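Local coordinates for Poly(Beta-D-mannuronate) lyase (Pseudopedobacter saltans, PDB 7O79), which probably cleaves poly(beta-D-mannuronate), the mannuronate polymer of alginate, as a beta-helical polysaccharide lyase of family PL6, at residues T167-G181 / A203-N216. Sequence-based numbering, arbitrary orientation.
Sequences TPDNGREIFRIWGYG and AHGEGMEIISLKSN
Two backbone amides of 167-181 close on a single carboxylate oxygen: E206 OE2 accepts from G171 N at 2.9 Å, met nearly along its C-O axis, and from R172 N on its anti lone pair. The other oxygen, OE1, takes E209 N at 3.0 Å, so the carboxylate ties the turn at 170-172 to the start of strand 209-214. CG of E206 sits between the backbone N and the carbonyl carbon (chi1 69°), and from there the extended chain carries the acid across to the amides. With an alanine here the carboxylate is gone, and G171 N and R172 N would probably lose their OE2 acceptor and E209 N its OE1 acceptor, freeing the turn to shift. E173 slants across E206, its CD 3.3 Å from E206 OE2, with the two OE2 atoms 3.6 Å apart, a close approach of two acids. Beyond this turn the two segments run as parallel strands, the axes of 175-177 and 212-214 approaching to 4.8 Å. I210 O receives both I174 N and F175 N. K214 N and S215 OG reach I177 O from opposite faces of its plane; S215 OG also bonds N218. Inside the coil, F175 lies alongside I211, and I177 CG1 meets L213 CD2 at 3.8 Å, while strands 194-201 and 219-226 add F200, I195 and V220 to this core. On the other face, K214 CD lies near the indole plane 3.8 Å from W178 NE1, and one water joins NE1 to K214 NZ. A second water links NZ with E173 OE1 and S212 OG. These are successive rungs of the right-handed parallel beta-helix of the pectate-lyase-like clan; at their edge three amides grip the E206 carboxylate beside E173 and probably offset part of its charge.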
# COMPACT_ATOMS: atom_id res chain seq x y z
N THR A 167 -4.66 15.00 6.31
CA THR A 167 -3.81 15.87 7.15
C THR A 167 -2.38 15.49 6.78
O THR A 167 -2.06 14.28 6.72
CB THR A 167 -4.01 15.75 8.67
OG1 THR A 167 -3.44 14.52 9.15
CG2 THR A 167 -5.50 15.82 9.07
N PRO A 168 -1.51 16.46 6.51
CA PRO A 168 -0.14 16.09 6.09
C PRO A 168 0.70 15.61 7.27
O PRO A 168 1.49 16.34 7.86
CB PRO A 168 0.38 17.39 5.48
CG PRO A 168 -0.41 18.50 6.16
CD PRO A 168 -1.74 17.91 6.54
N ASP A 169 0.50 14.34 7.63
CA ASP A 169 1.19 13.72 8.76
C ASP A 169 1.74 12.37 8.32
O ASP A 169 0.98 11.40 8.26
CB ASP A 169 0.26 13.53 9.96
CG ASP A 169 -0.21 14.83 10.54
OD1 ASP A 169 0.49 15.36 11.42
OD2 ASP A 169 -1.28 15.32 10.11
N ASN A 170 3.04 12.31 8.04
CA ASN A 170 3.69 11.04 7.74
C ASN A 170 3.34 9.97 8.77
O ASN A 170 3.44 10.19 9.98
CB ASN A 170 5.21 11.22 7.68
CG ASN A 170 5.88 10.14 6.88
OD1 ASN A 170 5.40 9.74 5.83
ND2 ASN A 170 7.00 9.64 7.38
N GLY A 171 2.94 8.80 8.28
CA GLY A 171 2.39 7.78 9.14
C GLY A 171 0.90 7.64 9.05
O GLY A 171 0.32 6.94 9.88
N ARG A 172 0.25 8.28 8.08
CA ARG A 172 -1.17 8.06 7.79
C ARG A 172 -1.35 7.51 6.38
O ARG A 172 -2.22 7.94 5.63
CB ARG A 172 -1.96 9.36 8.00
CG ARG A 172 -1.93 9.84 9.46
CD ARG A 172 -2.94 10.97 9.67
NE ARG A 172 -4.28 10.48 9.38
CZ ARG A 172 -5.12 11.06 8.53
NH1 ARG A 172 -4.74 12.17 7.89
NH2 ARG A 172 -6.31 10.52 8.30
N GLU A 173 -0.50 6.55 6.00
CA GLU A 173 -0.66 5.82 4.76
C GLU A 173 -1.94 5.00 4.80
O GLU A 173 -2.51 4.73 5.87
CB GLU A 173 0.53 4.87 4.53
CG GLU A 173 1.90 5.56 4.52
CD GLU A 173 2.54 5.66 5.90
OE1 GLU A 173 3.77 5.84 5.95
OE2 GLU A 173 1.81 5.56 6.92
N ILE A 174 -2.41 4.59 3.62
CA ILE A 174 -3.50 3.61 3.63
C ILE A 174 -2.93 2.21 3.85
O ILE A 174 -3.50 1.41 4.62
CB ILE A 174 -4.34 3.70 2.35
CG1 ILE A 174 -4.83 5.14 2.12
CG2 ILE A 174 -5.54 2.76 2.45
CD1 ILE A 174 -5.42 5.82 3.39
N PHE A 175 -1.80 1.90 3.22
CA PHE A 175 -1.07 0.64 3.38
C PHE A 175 0.39 0.96 3.66
O PHE A 175 1.00 1.75 2.93
CB PHE A 175 -1.14 -0.21 2.10
CG PHE A 175 -2.47 -0.91 1.86
CD1 PHE A 175 -3.51 -0.25 1.22
CD2 PHE A 175 -2.63 -2.25 2.20
CE1 PHE A 175 -4.73 -0.90 0.97
CE2 PHE A 175 -3.84 -2.92 1.94
CZ PHE A 175 -4.89 -2.25 1.32
N ARG A 176 0.97 0.33 4.69
CA ARG A 176 2.41 0.37 4.91
C ARG A 176 2.91 -1.07 5.10
O ARG A 176 2.51 -1.74 6.05
CB ARG A 176 2.78 1.25 6.11
CG ARG A 176 4.29 1.32 6.38
CD ARG A 176 4.68 2.24 7.57
NE ARG A 176 4.22 1.73 8.86
CZ ARG A 176 4.02 2.48 9.93
NH1 ARG A 176 4.27 3.78 9.90
NH2 ARG A 176 3.60 1.91 11.06
N ILE A 177 3.76 -1.54 4.17
CA ILE A 177 4.16 -2.95 4.11
C ILE A 177 5.61 -3.08 4.53
O ILE A 177 6.53 -2.93 3.72
CB ILE A 177 3.94 -3.56 2.72
CG1 ILE A 177 2.58 -3.14 2.14
CG2 ILE A 177 4.13 -5.09 2.78
CD1 ILE A 177 1.41 -3.59 3.00
N TRP A 178 5.83 -3.46 5.79
CA TRP A 178 7.15 -3.84 6.25
C TRP A 178 7.40 -5.31 5.93
O TRP A 178 6.49 -6.05 5.53
CB TRP A 178 7.28 -3.63 7.75
CG TRP A 178 7.31 -2.19 8.20
CD1 TRP A 178 7.82 -1.10 7.54
CD2 TRP A 178 6.82 -1.69 9.45
NE1 TRP A 178 7.67 0.05 8.30
CE2 TRP A 178 7.06 -0.29 9.48
CE3 TRP A 178 6.20 -2.30 10.56
CZ2 TRP A 178 6.69 0.51 10.57
CZ3 TRP A 178 5.84 -1.50 11.65
CH2 TRP A 178 6.09 -0.11 11.64
N GLY A 179 8.64 -5.73 6.15
CA GLY A 179 9.08 -7.09 5.93
C GLY A 179 10.46 -7.12 5.35
O GLY A 179 11.13 -6.09 5.25
N TYR A 180 10.91 -8.32 4.98
CA TYR A 180 12.24 -8.46 4.40
C TYR A 180 12.36 -7.58 3.17
O TYR A 180 11.52 -7.63 2.27
CB TYR A 180 12.51 -9.92 4.03
CG TYR A 180 13.84 -10.17 3.38
CD1 TYR A 180 14.03 -9.93 2.02
CD2 TYR A 180 14.92 -10.63 4.12
CE1 TYR A 180 15.25 -10.16 1.40
CE2 TYR A 180 16.15 -10.86 3.51
CZ TYR A 180 16.31 -10.61 2.16
OH TYR A 180 17.53 -10.84 1.56
N GLY A 181 13.45 -6.82 3.10
CA GLY A 181 13.65 -5.79 2.11
C GLY A 181 13.63 -4.41 2.71
O GLY A 181 14.01 -3.44 2.04
N ALA A 203 -9.08 8.71 -0.49
CA ALA A 203 -8.41 8.02 0.62
C ALA A 203 -7.11 8.73 0.99
O ALA A 203 -6.03 8.13 1.07
CB ALA A 203 -8.16 6.56 0.26
N HIS A 204 -7.22 10.04 1.22
CA HIS A 204 -6.05 10.91 1.31
C HIS A 204 -5.09 10.46 2.40
O HIS A 204 -3.91 10.21 2.13
CB HIS A 204 -6.47 12.36 1.56
CG HIS A 204 -7.47 12.89 0.59
ND1 HIS A 204 -7.40 12.62 -0.76
CD2 HIS A 204 -8.54 13.71 0.75
CE1 HIS A 204 -8.40 13.22 -1.39
NE2 HIS A 204 -9.11 13.89 -0.49
N GLY A 205 -5.57 10.40 3.64
CA GLY A 205 -4.65 10.18 4.75
C GLY A 205 -3.60 11.27 4.78
O GLY A 205 -3.90 12.46 4.73
N GLU A 206 -2.33 10.85 4.81
CA GLU A 206 -1.20 11.78 4.83
C GLU A 206 -1.01 12.54 3.53
O GLU A 206 -0.25 13.52 3.52
CB GLU A 206 0.09 11.02 5.16
CG GLU A 206 0.54 10.07 4.04
CD GLU A 206 1.78 9.28 4.42
OE1 GLU A 206 2.63 9.04 3.53
OE2 GLU A 206 1.90 8.90 5.60
N GLY A 207 -1.66 12.14 2.43
CA GLY A 207 -1.50 12.85 1.17
C GLY A 207 -0.08 12.82 0.64
O GLY A 207 0.39 13.81 0.06
N MET A 208 0.61 11.70 0.84
CA MET A 208 1.98 11.52 0.37
C MET A 208 2.11 10.14 -0.24
O MET A 208 2.18 9.99 -1.46
CB MET A 208 2.98 11.72 1.50
CG MET A 208 2.69 12.97 2.31
SD MET A 208 3.84 13.30 3.64
CE MET A 208 3.05 14.79 4.30
N GLU A 209 2.14 9.11 0.61
CA GLU A 209 2.22 7.73 0.15
C GLU A 209 0.89 7.08 0.48
O GLU A 209 0.61 6.79 1.65
CB GLU A 209 3.40 7.02 0.80
CG GLU A 209 4.70 7.75 0.55
CD GLU A 209 5.93 6.97 1.01
OE1 GLU A 209 6.98 7.61 1.26
OE2 GLU A 209 5.84 5.73 1.12
N ILE A 210 0.05 6.91 -0.54
CA ILE A 210 -1.19 6.15 -0.38
C ILE A 210 -0.87 4.72 0.01
O ILE A 210 -1.38 4.19 1.01
CB ILE A 210 -2.01 6.18 -1.68
CG1 ILE A 210 -2.37 7.61 -2.10
CG2 ILE A 210 -3.29 5.33 -1.51
CD1 ILE A 210 -2.95 7.71 -3.52
N ILE A 211 -0.03 4.08 -0.79
CA ILE A 211 0.55 2.77 -0.54
C ILE A 211 2.04 2.99 -0.34
O ILE A 211 2.67 3.72 -1.11
CB ILE A 211 0.26 1.80 -1.69
CG1 ILE A 211 -1.22 1.41 -1.69
CG2 ILE A 211 1.15 0.55 -1.61
CD1 ILE A 211 -1.73 0.77 -2.99
N SER A 212 2.59 2.41 0.72
CA SER A 212 4.01 2.54 1.01
C SER A 212 4.59 1.14 1.14
O SER A 212 4.39 0.47 2.15
CB SER A 212 4.23 3.37 2.28
OG SER A 212 5.61 3.54 2.55
N LEU A 213 5.31 0.71 0.10
CA LEU A 213 6.06 -0.54 0.14
C LEU A 213 7.43 -0.30 0.77
O LEU A 213 8.20 0.53 0.29
CB LEU A 213 6.20 -1.14 -1.26
CG LEU A 213 4.91 -1.24 -2.08
CD1 LEU A 213 5.16 -1.93 -3.41
CD2 LEU A 213 3.86 -2.00 -1.27
N LYS A 214 7.72 -1.03 1.83
CA LYS A 214 9.01 -0.99 2.53
C LYS A 214 9.53 -2.40 2.74
O LYS A 214 9.90 -2.79 3.85
CB LYS A 214 8.86 -0.25 3.86
CG LYS A 214 8.64 1.25 3.71
CD LYS A 214 8.55 1.93 5.08
CE LYS A 214 8.69 3.45 4.96
NZ LYS A 214 8.30 4.16 6.22
N SER A 215 9.51 -3.20 1.68
CA SER A 215 9.86 -4.62 1.71
C SER A 215 9.88 -5.10 0.26
O SER A 215 9.55 -4.33 -0.66
CB SER A 215 8.86 -5.45 2.53
OG SER A 215 7.53 -5.20 2.10
N ASN A 216 10.22 -6.38 0.06
CA ASN A 216 10.35 -6.97 -1.28
C ASN A 216 9.15 -7.83 -1.67
O ASN A 216 8.38 -8.31 -0.84
CB ASN A 216 11.61 -7.85 -1.41
CG ASN A 216 12.89 -7.12 -1.13
OD1 ASN A 216 12.90 -5.90 -0.97
ND2 ASN A 216 13.99 -7.85 -1.11
O HOH W 1 4.67 7.85 4.27
O HOH W 2 -2.48 8.04 2.72
O HOH W 3 5.75 4.28 5.34
O HOH W 4 8.79 2.93 8.36